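Local coordinates for Cys-Gly metallodipeptidase DUG1 (Saccharomyces cerevisiae, PDB 4G1P), which hydrolyses the dipeptide Cys-Gly with a metal-dependent active site and serves as the catalytic component of the yeast complex that degrades glutathione, at residues N219-I224 against F345-V350; G260-D265 against R315-S320. All blocks are in the same frame, centred on the assembly; numbering follows the deposited sequence.

Contact 1 (N219-I224 against F345-V350). With CYS (cysteine), chain E.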
loop_
_atom_site.group_PDB
_atom_site.type_symbol
_atom_site.label_atom_id
_atom_site.label_comp_id
_atom_site.label_asym_id
_atom_site.label_seq_id
_atom_site.Cartn_x
_atom_site.Cartn_y
_atom_site.Cartn_z
ATOM N N ASN A 219 4.116 -5.396 20.741
ATOM C CA ASN A 219 3.489 -6.559 20.130
ATOM C C ASN A 219 2.906 -6.157 18.787
ATOM O O ASN A 219 2.049 -5.271 18.711
ATOM C CB ASN A 219 2.415 -7.151 21.050
ATOM C CG ASN A 219 3.005 -7.998 22.170
ATOM O OD1 ASN A 219 4.150 -7.799 22.574
ATOM N ND2 ASN A 219 2.232 -8.957 22.661
ATOM N N TYR A 220 3.394 -6.770 17.721
ATOM C CA TYR A 220 2.969 -6.358 16.394
ATOM C C TYR A 220 2.034 -7.401 15.799
ATOM O O TYR A 220 2.395 -8.580 15.679
ATOM C CB TYR A 220 4.175 -6.124 15.492
ATOM C CG TYR A 220 3.907 -5.181 14.346
ATOM C CD1 TYR A 220 3.159 -5.583 13.252
ATOM C CD2 TYR A 220 4.402 -3.889 14.355
ATOM C CE1 TYR A 220 2.909 -4.721 12.198
ATOM C CE2 TYR A 220 4.161 -3.024 13.309
ATOM C CZ TYR A 220 3.410 -3.447 12.229
ATOM O OH TYR A 220 3.171 -2.602 11.172
ATOM N N TYR A 221 0.835 -6.957 15.434
ATOM C CA TYR A 221 -0.205 -7.863 14.946
ATOM C C TYR A 221 -0.625 -7.575 13.507
ATOM O O TYR A 221 -0.507 -6.443 13.005
ATOM C CB TYR A 221 -1.443 -7.811 15.854
ATOM C CG TYR A 221 -1.164 -8.199 17.280
ATOM C CD1 TYR A 221 -1.066 -9.525 17.647
ATOM C CD2 TYR A 221 -0.981 -7.234 18.258
ATOM C CE1 TYR A 221 -0.795 -9.887 18.949
ATOM C CE2 TYR A 221 -0.707 -7.582 19.566
ATOM C CZ TYR A 221 -0.613 -8.911 19.907
ATOM O OH TYR A 221 -0.342 -9.270 21.213
ATOM N N GLN A 222 -1.120 -8.615 12.851
ATOM C CA GLN A 222 -1.800 -8.451 11.575
ATOM C C GLN A 222 -3.130 -9.186 11.621
ATOM O O GLN A 222 -3.191 -10.360 12.001
ATOM C CB GLN A 222 -0.939 -8.927 10.392
ATOM C CG GLN A 222 -0.591 -10.401 10.396
ATOM C CD GLN A 222 0.258 -10.798 9.206
ATOM O OE1 GLN A 222 0.661 -9.958 8.403
ATOM N NE2 GLN A 222 0.533 -12.087 9.085
ATOM N N THR A 223 -4.196 -8.478 11.272
ATOM C CA THR A 223 -5.507 -9.107 11.149
ATOM C C THR A 223 -5.748 -9.462 9.687
ATOM O O THR A 223 -5.721 -8.584 8.825
ATOM C CB THR A 223 -6.640 -8.198 11.677
ATOM O OG1 THR A 223 -6.574 -8.144 13.103
ATOM C CG2 THR A 223 -8.000 -8.745 11.286
ATOM N N ILE A 224 -5.965 -10.750 9.417
ATOM C CA ILE A 224 -6.111 -11.231 8.044
ATOM C C ILE A 224 -7.556 -11.580 7.697
ATOM O O ILE A 224 -8.169 -12.417 8.347
ATOM C CB ILE A 224 -5.233 -12.454 7.784
ATOM C CG1 ILE A 224 -3.868 -12.277 8.459
ATOM C CG2 ILE A 224 -5.079 -12.672 6.296
ATOM C CD1 ILE A 224 -2.949 -13.489 8.330
ATOM N N PHE A 345 -1.244 -3.455 12.948
ATOM C CA PHE A 345 -1.331 -2.650 14.173
ATOM C C PHE A 345 -0.458 -3.215 15.307
ATOM O O PHE A 345 -0.276 -4.431 15.448
ATOM C CB PHE A 345 -2.789 -2.505 14.638
ATOM C CG PHE A 345 -3.397 -3.786 15.129
ATOM C CD1 PHE A 345 -3.885 -4.724 14.238
ATOM C CD2 PHE A 345 -3.482 -4.055 16.479
ATOM C CE1 PHE A 345 -4.448 -5.902 14.688
ATOM C CE2 PHE A 345 -4.038 -5.238 16.935
ATOM C CZ PHE A 345 -4.525 -6.158 16.038
ATOM N N SER A 346 0.087 -2.329 16.119
ATOM C CA SER A 346 0.908 -2.778 17.238
ATOM C C SER A 346 0.506 -2.145 18.571
ATOM O O SER A 346 -0.105 -1.062 18.623
ATOM C CB SER A 346 2.384 -2.536 16.950
ATOM O OG SER A 346 2.597 -1.181 16.630
ATOM N N ILE A 347 0.840 -2.846 19.648
ATOM C CA ILE A 347 0.603 -2.340 20.985
ATOM C C ILE A 347 1.925 -2.174 21.729
ATOM O O ILE A 347 2.758 -3.088 21.772
ATOM C CB ILE A 347 -0.332 -3.262 21.776
ATOM C CG1 ILE A 347 -1.677 -3.422 21.035
ATOM C CG2 ILE A 347 -0.543 -2.710 23.170
ATOM C CD1 ILE A 347 -2.649 -4.422 21.668
ATOM N N ARG A 348 2.130 -0.987 22.284
ATOM C CA ARG A 348 3.279 -0.746 23.144
ATOM C C ARG A 348 2.957 -1.234 24.544
ATOM O O ARG A 348 2.027 -0.751 25.179
ATOM C CB ARG A 348 3.636 0.739 23.156
ATOM C CG ARG A 348 4.111 1.273 21.799
ATOM C CD ARG A 348 5.477 0.736 21.406
ATOM N NE ARG A 348 5.786 1.063 20.020
ATOM C CZ ARG A 348 6.955 0.838 19.419
ATOM N NH1 ARG A 348 7.983 0.309 20.085
ATOM N NH2 ARG A 348 7.101 1.172 18.139
ATOM N N THR A 349 3.711 -2.212 25.023
ATOM C CA THR A 349 3.408 -2.792 26.323
ATOM C C THR A 349 4.162 -2.127 27.474
ATOM O O THR A 349 5.262 -1.610 27.308
ATOM C CB THR A 349 3.674 -4.293 26.330
ATOM O OG1 THR A 349 5.075 -4.516 26.208
ATOM C CG2 THR A 349 2.969 -4.958 25.155
ATOM N N VAL A 350 3.538 -2.140 28.643
ATOM C CA VAL A 350 4.113 -1.583 29.850
ATOM C C VAL A 350 3.952 -2.620 30.941
ATOM O O VAL A 350 3.248 -3.613 30.750
ATOM C CB VAL A 350 3.357 -0.329 30.267
ATOM C CG1 VAL A 350 3.462 0.744 29.183
ATOM C CG2 VAL A 350 1.911 -0.676 30.561
HETATM N N CYS E . 11.713 -0.452 16.018
HETATM C CA CYS E . 10.444 -1.060 16.367
HETATM C C CYS E . 9.759 -0.202 17.434
HETATM O O CYS E . 10.336 0.083 18.484
HETATM C CB CYS E . 10.642 -2.505 16.829
HETATM S SG CYS E . 9.146 -3.357 17.225
#
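The F345 ring carries CB of Y221 over one face, CB lying 3.8 Å from the ring centroid in a CH-pi contact. At its edge, near the ring plane, sits OG1 of T223, 3.5 Å from CE1 of F345. F345 reaches both because CG stands between the backbone N and the carbonyl carbon (chi1 68°), which brings the ring back over the neighbouring strand. The Y221 and F345 rings are near parallel, planes at 29°, but slid apart so that they barely overlap. The Y221 hydroxyl bonds to T359, and T223 OG1 to T381. On the other face of the sheet, CD2 of Y220 rests 3.6 Å from CB of S346. The Y220 hydroxyl bonds to the backbone of K334 of the second subunit, and the S346 hydroxyl to H322. The backbones pair antiparallel. N219 N donates to I347 O, and I347 N to N219 O, each at 2.9 Å. Y221 and F345 form the next hydrogen-bonded pair, and Y220 and S346 form the non-hydrogen-bonded pair between them. The R348 guanidinium meets the bound cysteine edge-on, NH1 donating to its O at 2.9 Å and 168°. Two central strands of the lid-domain sheet of an M20 metallopeptidase are thus joined, and R348 extends from one of them into the dipeptide pocket.

Contact 2 (G260-D265 against R315-S320)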
loop_
_atom_site.group_PDB
_atom_site.type_symbol
_atom_site.label_atom_id
_atom_site.label_comp_id
_atom_site.label_asym_id
_atom_site.label_seq_id
_atom_site.Cartn_x
_atom_site.Cartn_y
_atom_site.Cartn_z
ATOM N N GLY A 260 -6.828 7.955 21.916
ATOM C CA GLY A 260 -5.752 7.059 22.277
ATOM C C GLY A 260 -6.194 5.932 23.185
ATOM O O GLY A 260 -5.381 5.105 23.601
ATOM N N LYS A 261 -7.483 5.891 23.511
ATOM C CA LYS A 261 -7.967 4.855 24.410
ATOM C C LYS A 261 -8.060 3.503 23.712
ATOM O O LYS A 261 -8.824 3.329 22.770
ATOM C CB LYS A 261 -9.318 5.229 25.036
ATOM C CG LYS A 261 -9.667 4.350 26.246
ATOM C CD LYS A 261 -11.164 4.079 26.392
ATOM C CE LYS A 261 -11.862 5.135 27.236
ATOM N NZ LYS A 261 -13.276 4.747 27.524
ATOM N N ILE A 262 -7.266 2.546 24.170
ATOM C CA ILE A 262 -7.351 1.200 23.638
ATOM C C ILE A 262 -8.680 0.587 24.075
ATOM O O ILE A 262 -9.093 0.747 25.219
ATOM C CB ILE A 262 -6.162 0.361 24.099
ATOM C CG1 ILE A 262 -4.863 1.066 23.702
ATOM C CG2 ILE A 262 -6.220 -1.040 23.514
ATOM C CD1 ILE A 262 -3.614 0.291 24.038
ATOM N N LEU A 263 -9.360 -0.095 23.157
ATOM C CA LEU A 263 -10.717 -0.557 23.405
ATOM C C LEU A 263 -10.787 -2.049 23.585
ATOM O O LEU A 263 -11.864 -2.627 23.600
ATOM C CB LEU A 263 -11.632 -0.139 22.262
ATOM C CG LEU A 263 -11.605 1.365 22.055
ATOM C CD1 LEU A 263 -12.477 1.767 20.907
ATOM C CD2 LEU A 263 -12.036 2.068 23.320
ATOM N N ILE A 264 -9.641 -2.682 23.733
ATOM C CA ILE A 264 -9.625 -4.119 23.890
ATOM C C ILE A 264 -9.812 -4.476 25.354
ATOM O O ILE A 264 -9.059 -4.015 26.201
ATOM C CB ILE A 264 -8.317 -4.691 23.369
ATOM C CG1 ILE A 264 -8.265 -4.530 21.847
ATOM C CG2 ILE A 264 -8.169 -6.135 23.785
ATOM C CD1 ILE A 264 -6.933 -4.881 21.244
ATOM N N ASP A 265 -10.824 -5.280 25.659
ATOM C CA ASP A 265 -11.063 -5.700 27.038
ATOM C C ASP A 265 -9.877 -6.455 27.615
ATOM O O ASP A 265 -9.274 -7.297 26.953
ATOM C CB ASP A 265 -12.305 -6.601 27.141
ATOM C CG ASP A 265 -13.600 -5.818 27.143
ATOM O OD1 ASP A 265 -13.557 -4.604 27.452
ATOM O OD2 ASP A 265 -14.663 -6.418 26.839
ATOM N N ARG A 315 4.523 4.920 30.326
ATOM C CA ARG A 315 4.052 3.890 31.251
ATOM C C ARG A 315 2.599 3.482 31.088
ATOM O O ARG A 315 2.134 2.602 31.794
ATOM C CB ARG A 315 4.346 4.282 32.709
ATOM C CG ARG A 315 3.675 5.564 33.164
ATOM C CD ARG A 315 2.454 5.263 34.010
ATOM N NE ARG A 315 2.779 4.346 35.091
ATOM C CZ ARG A 315 1.989 3.356 35.492
ATOM N NH1 ARG A 315 0.817 3.167 34.903
ATOM N NH2 ARG A 315 2.366 2.553 36.485
ATOM N N TYR A 316 1.891 4.117 30.161
ATOM C CA TYR A 316 0.580 3.619 29.728
ATOM C C TYR A 316 0.724 3.022 28.337
ATOM O O TYR A 316 1.471 3.550 27.523
ATOM C CB TYR A 316 -0.466 4.741 29.729
ATOM C CG TYR A 316 -0.846 5.192 31.125
ATOM C CD1 TYR A 316 -1.079 4.262 32.133
ATOM C CD2 TYR A 316 -0.951 6.539 31.444
ATOM C CE1 TYR A 316 -1.425 4.660 33.413
ATOM C CE2 TYR A 316 -1.293 6.942 32.723
ATOM C CZ TYR A 316 -1.530 5.995 33.703
ATOM O OH TYR A 316 -1.872 6.379 34.982
ATOM N N PRO A 317 0.025 1.914 28.061
ATOM C CA PRO A 317 0.142 1.278 26.744
ATOM C C PRO A 317 -0.397 2.162 25.633
ATOM O O PRO A 317 -1.077 3.152 25.902
ATOM C CB PRO A 317 -0.717 0.012 26.879
ATOM C CG PRO A 317 -1.654 0.300 27.984
ATOM C CD PRO A 317 -0.928 1.214 28.935
ATOM N N SER A 318 -0.076 1.822 24.392
ATOM C CA SER A 318 -0.652 2.526 23.247
ATOM C C SER A 318 -0.928 1.554 22.110
ATOM O O SER A 318 -0.345 0.471 22.051
ATOM C CB SER A 318 0.264 3.653 22.778
ATOM O OG SER A 318 1.536 3.147 22.427
ATOM N N LEU A 319 -1.843 1.929 21.222
ATOM C CA LEU A 319 -2.170 1.091 20.071
ATOM C C LEU A 319 -2.106 1.970 18.841
ATOM O O LEU A 319 -2.760 3.009 18.777
ATOM C CB LEU A 319 -3.554 0.458 20.225
ATOM C CG LEU A 319 -3.910 -0.778 19.384
ATOM C CD1 LEU A 319 -5.127 -1.493 19.959
ATOM C CD2 LEU A 319 -4.174 -0.428 17.928
ATOM N N SER A 320 -1.289 1.566 17.880
ATOM C CA SER A 320 -1.131 2.337 16.658
ATOM C C SER A 320 -1.567 1.525 15.447
ATOM O O SER A 320 -1.429 0.295 15.417
ATOM C CB SER A 320 0.322 2.785 16.492
ATOM O OG SER A 320 0.582 3.974 17.222
HETATM O O HOH W 1 -2.950 4.603 22.447
#
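Apolar contacts between I262 and L319 lead. CG2 of I262 touches CD1 of L319 at 3.7 Å, while CG1 of I262 lies 3.8 Å from CB of L319. With CG anti to the backbone N (chi1 -161°), L319 also brings its CD1 within 4.0 Å of I264 CD1. The L319 and I264 side chains cross at about a right angle. The end of I262 also lies against the backbone of the strand. I262 CD1 is 3.5 Å from S318 C and 4.1 Å from P317 CB. With an alanine at I262, a gap beside L319 is likely to open, and P317 would probably lose this apolar neighbour.

The polar link is a single water. It donates to O of G260 at 2.7 Å and accepts from N of L319 at 3.1 Å. It thus joins the loop to the strand's backbone where the two segments make no direct hydrogen bond.

I264 also packs on L361 and V362 of helix 355-371, and L319 on F345 and I347 of the adjoining strand. This is a loop closing over the apolar side of a sheet, at the start of strand 318-325 in the alpha/beta lid domain, away from the metal site.

Overall arrangement
Of the four segments, 219-224 comes first along the chain, on strand 210-226, after the helices and strands that precede it. The chain then passes helix 244-252 to the loop 260-265. A mainly helical excursion follows, and contact 2 closes it when the chain returns as 315-320. Strand 318-325 leads on to strand 340-349, where 345-350 closes the larger loop of contact 1. Contact 2 therefore lies wholly within that larger loop. The two contacts meet in one sheet, since 318-325 pairs antiparallel with 340-349. Probable backbone hydrogen bonds run from R348 N to S318 O and from S320 N to S346 O. Both contacts also touch the second subunit of the homodimer.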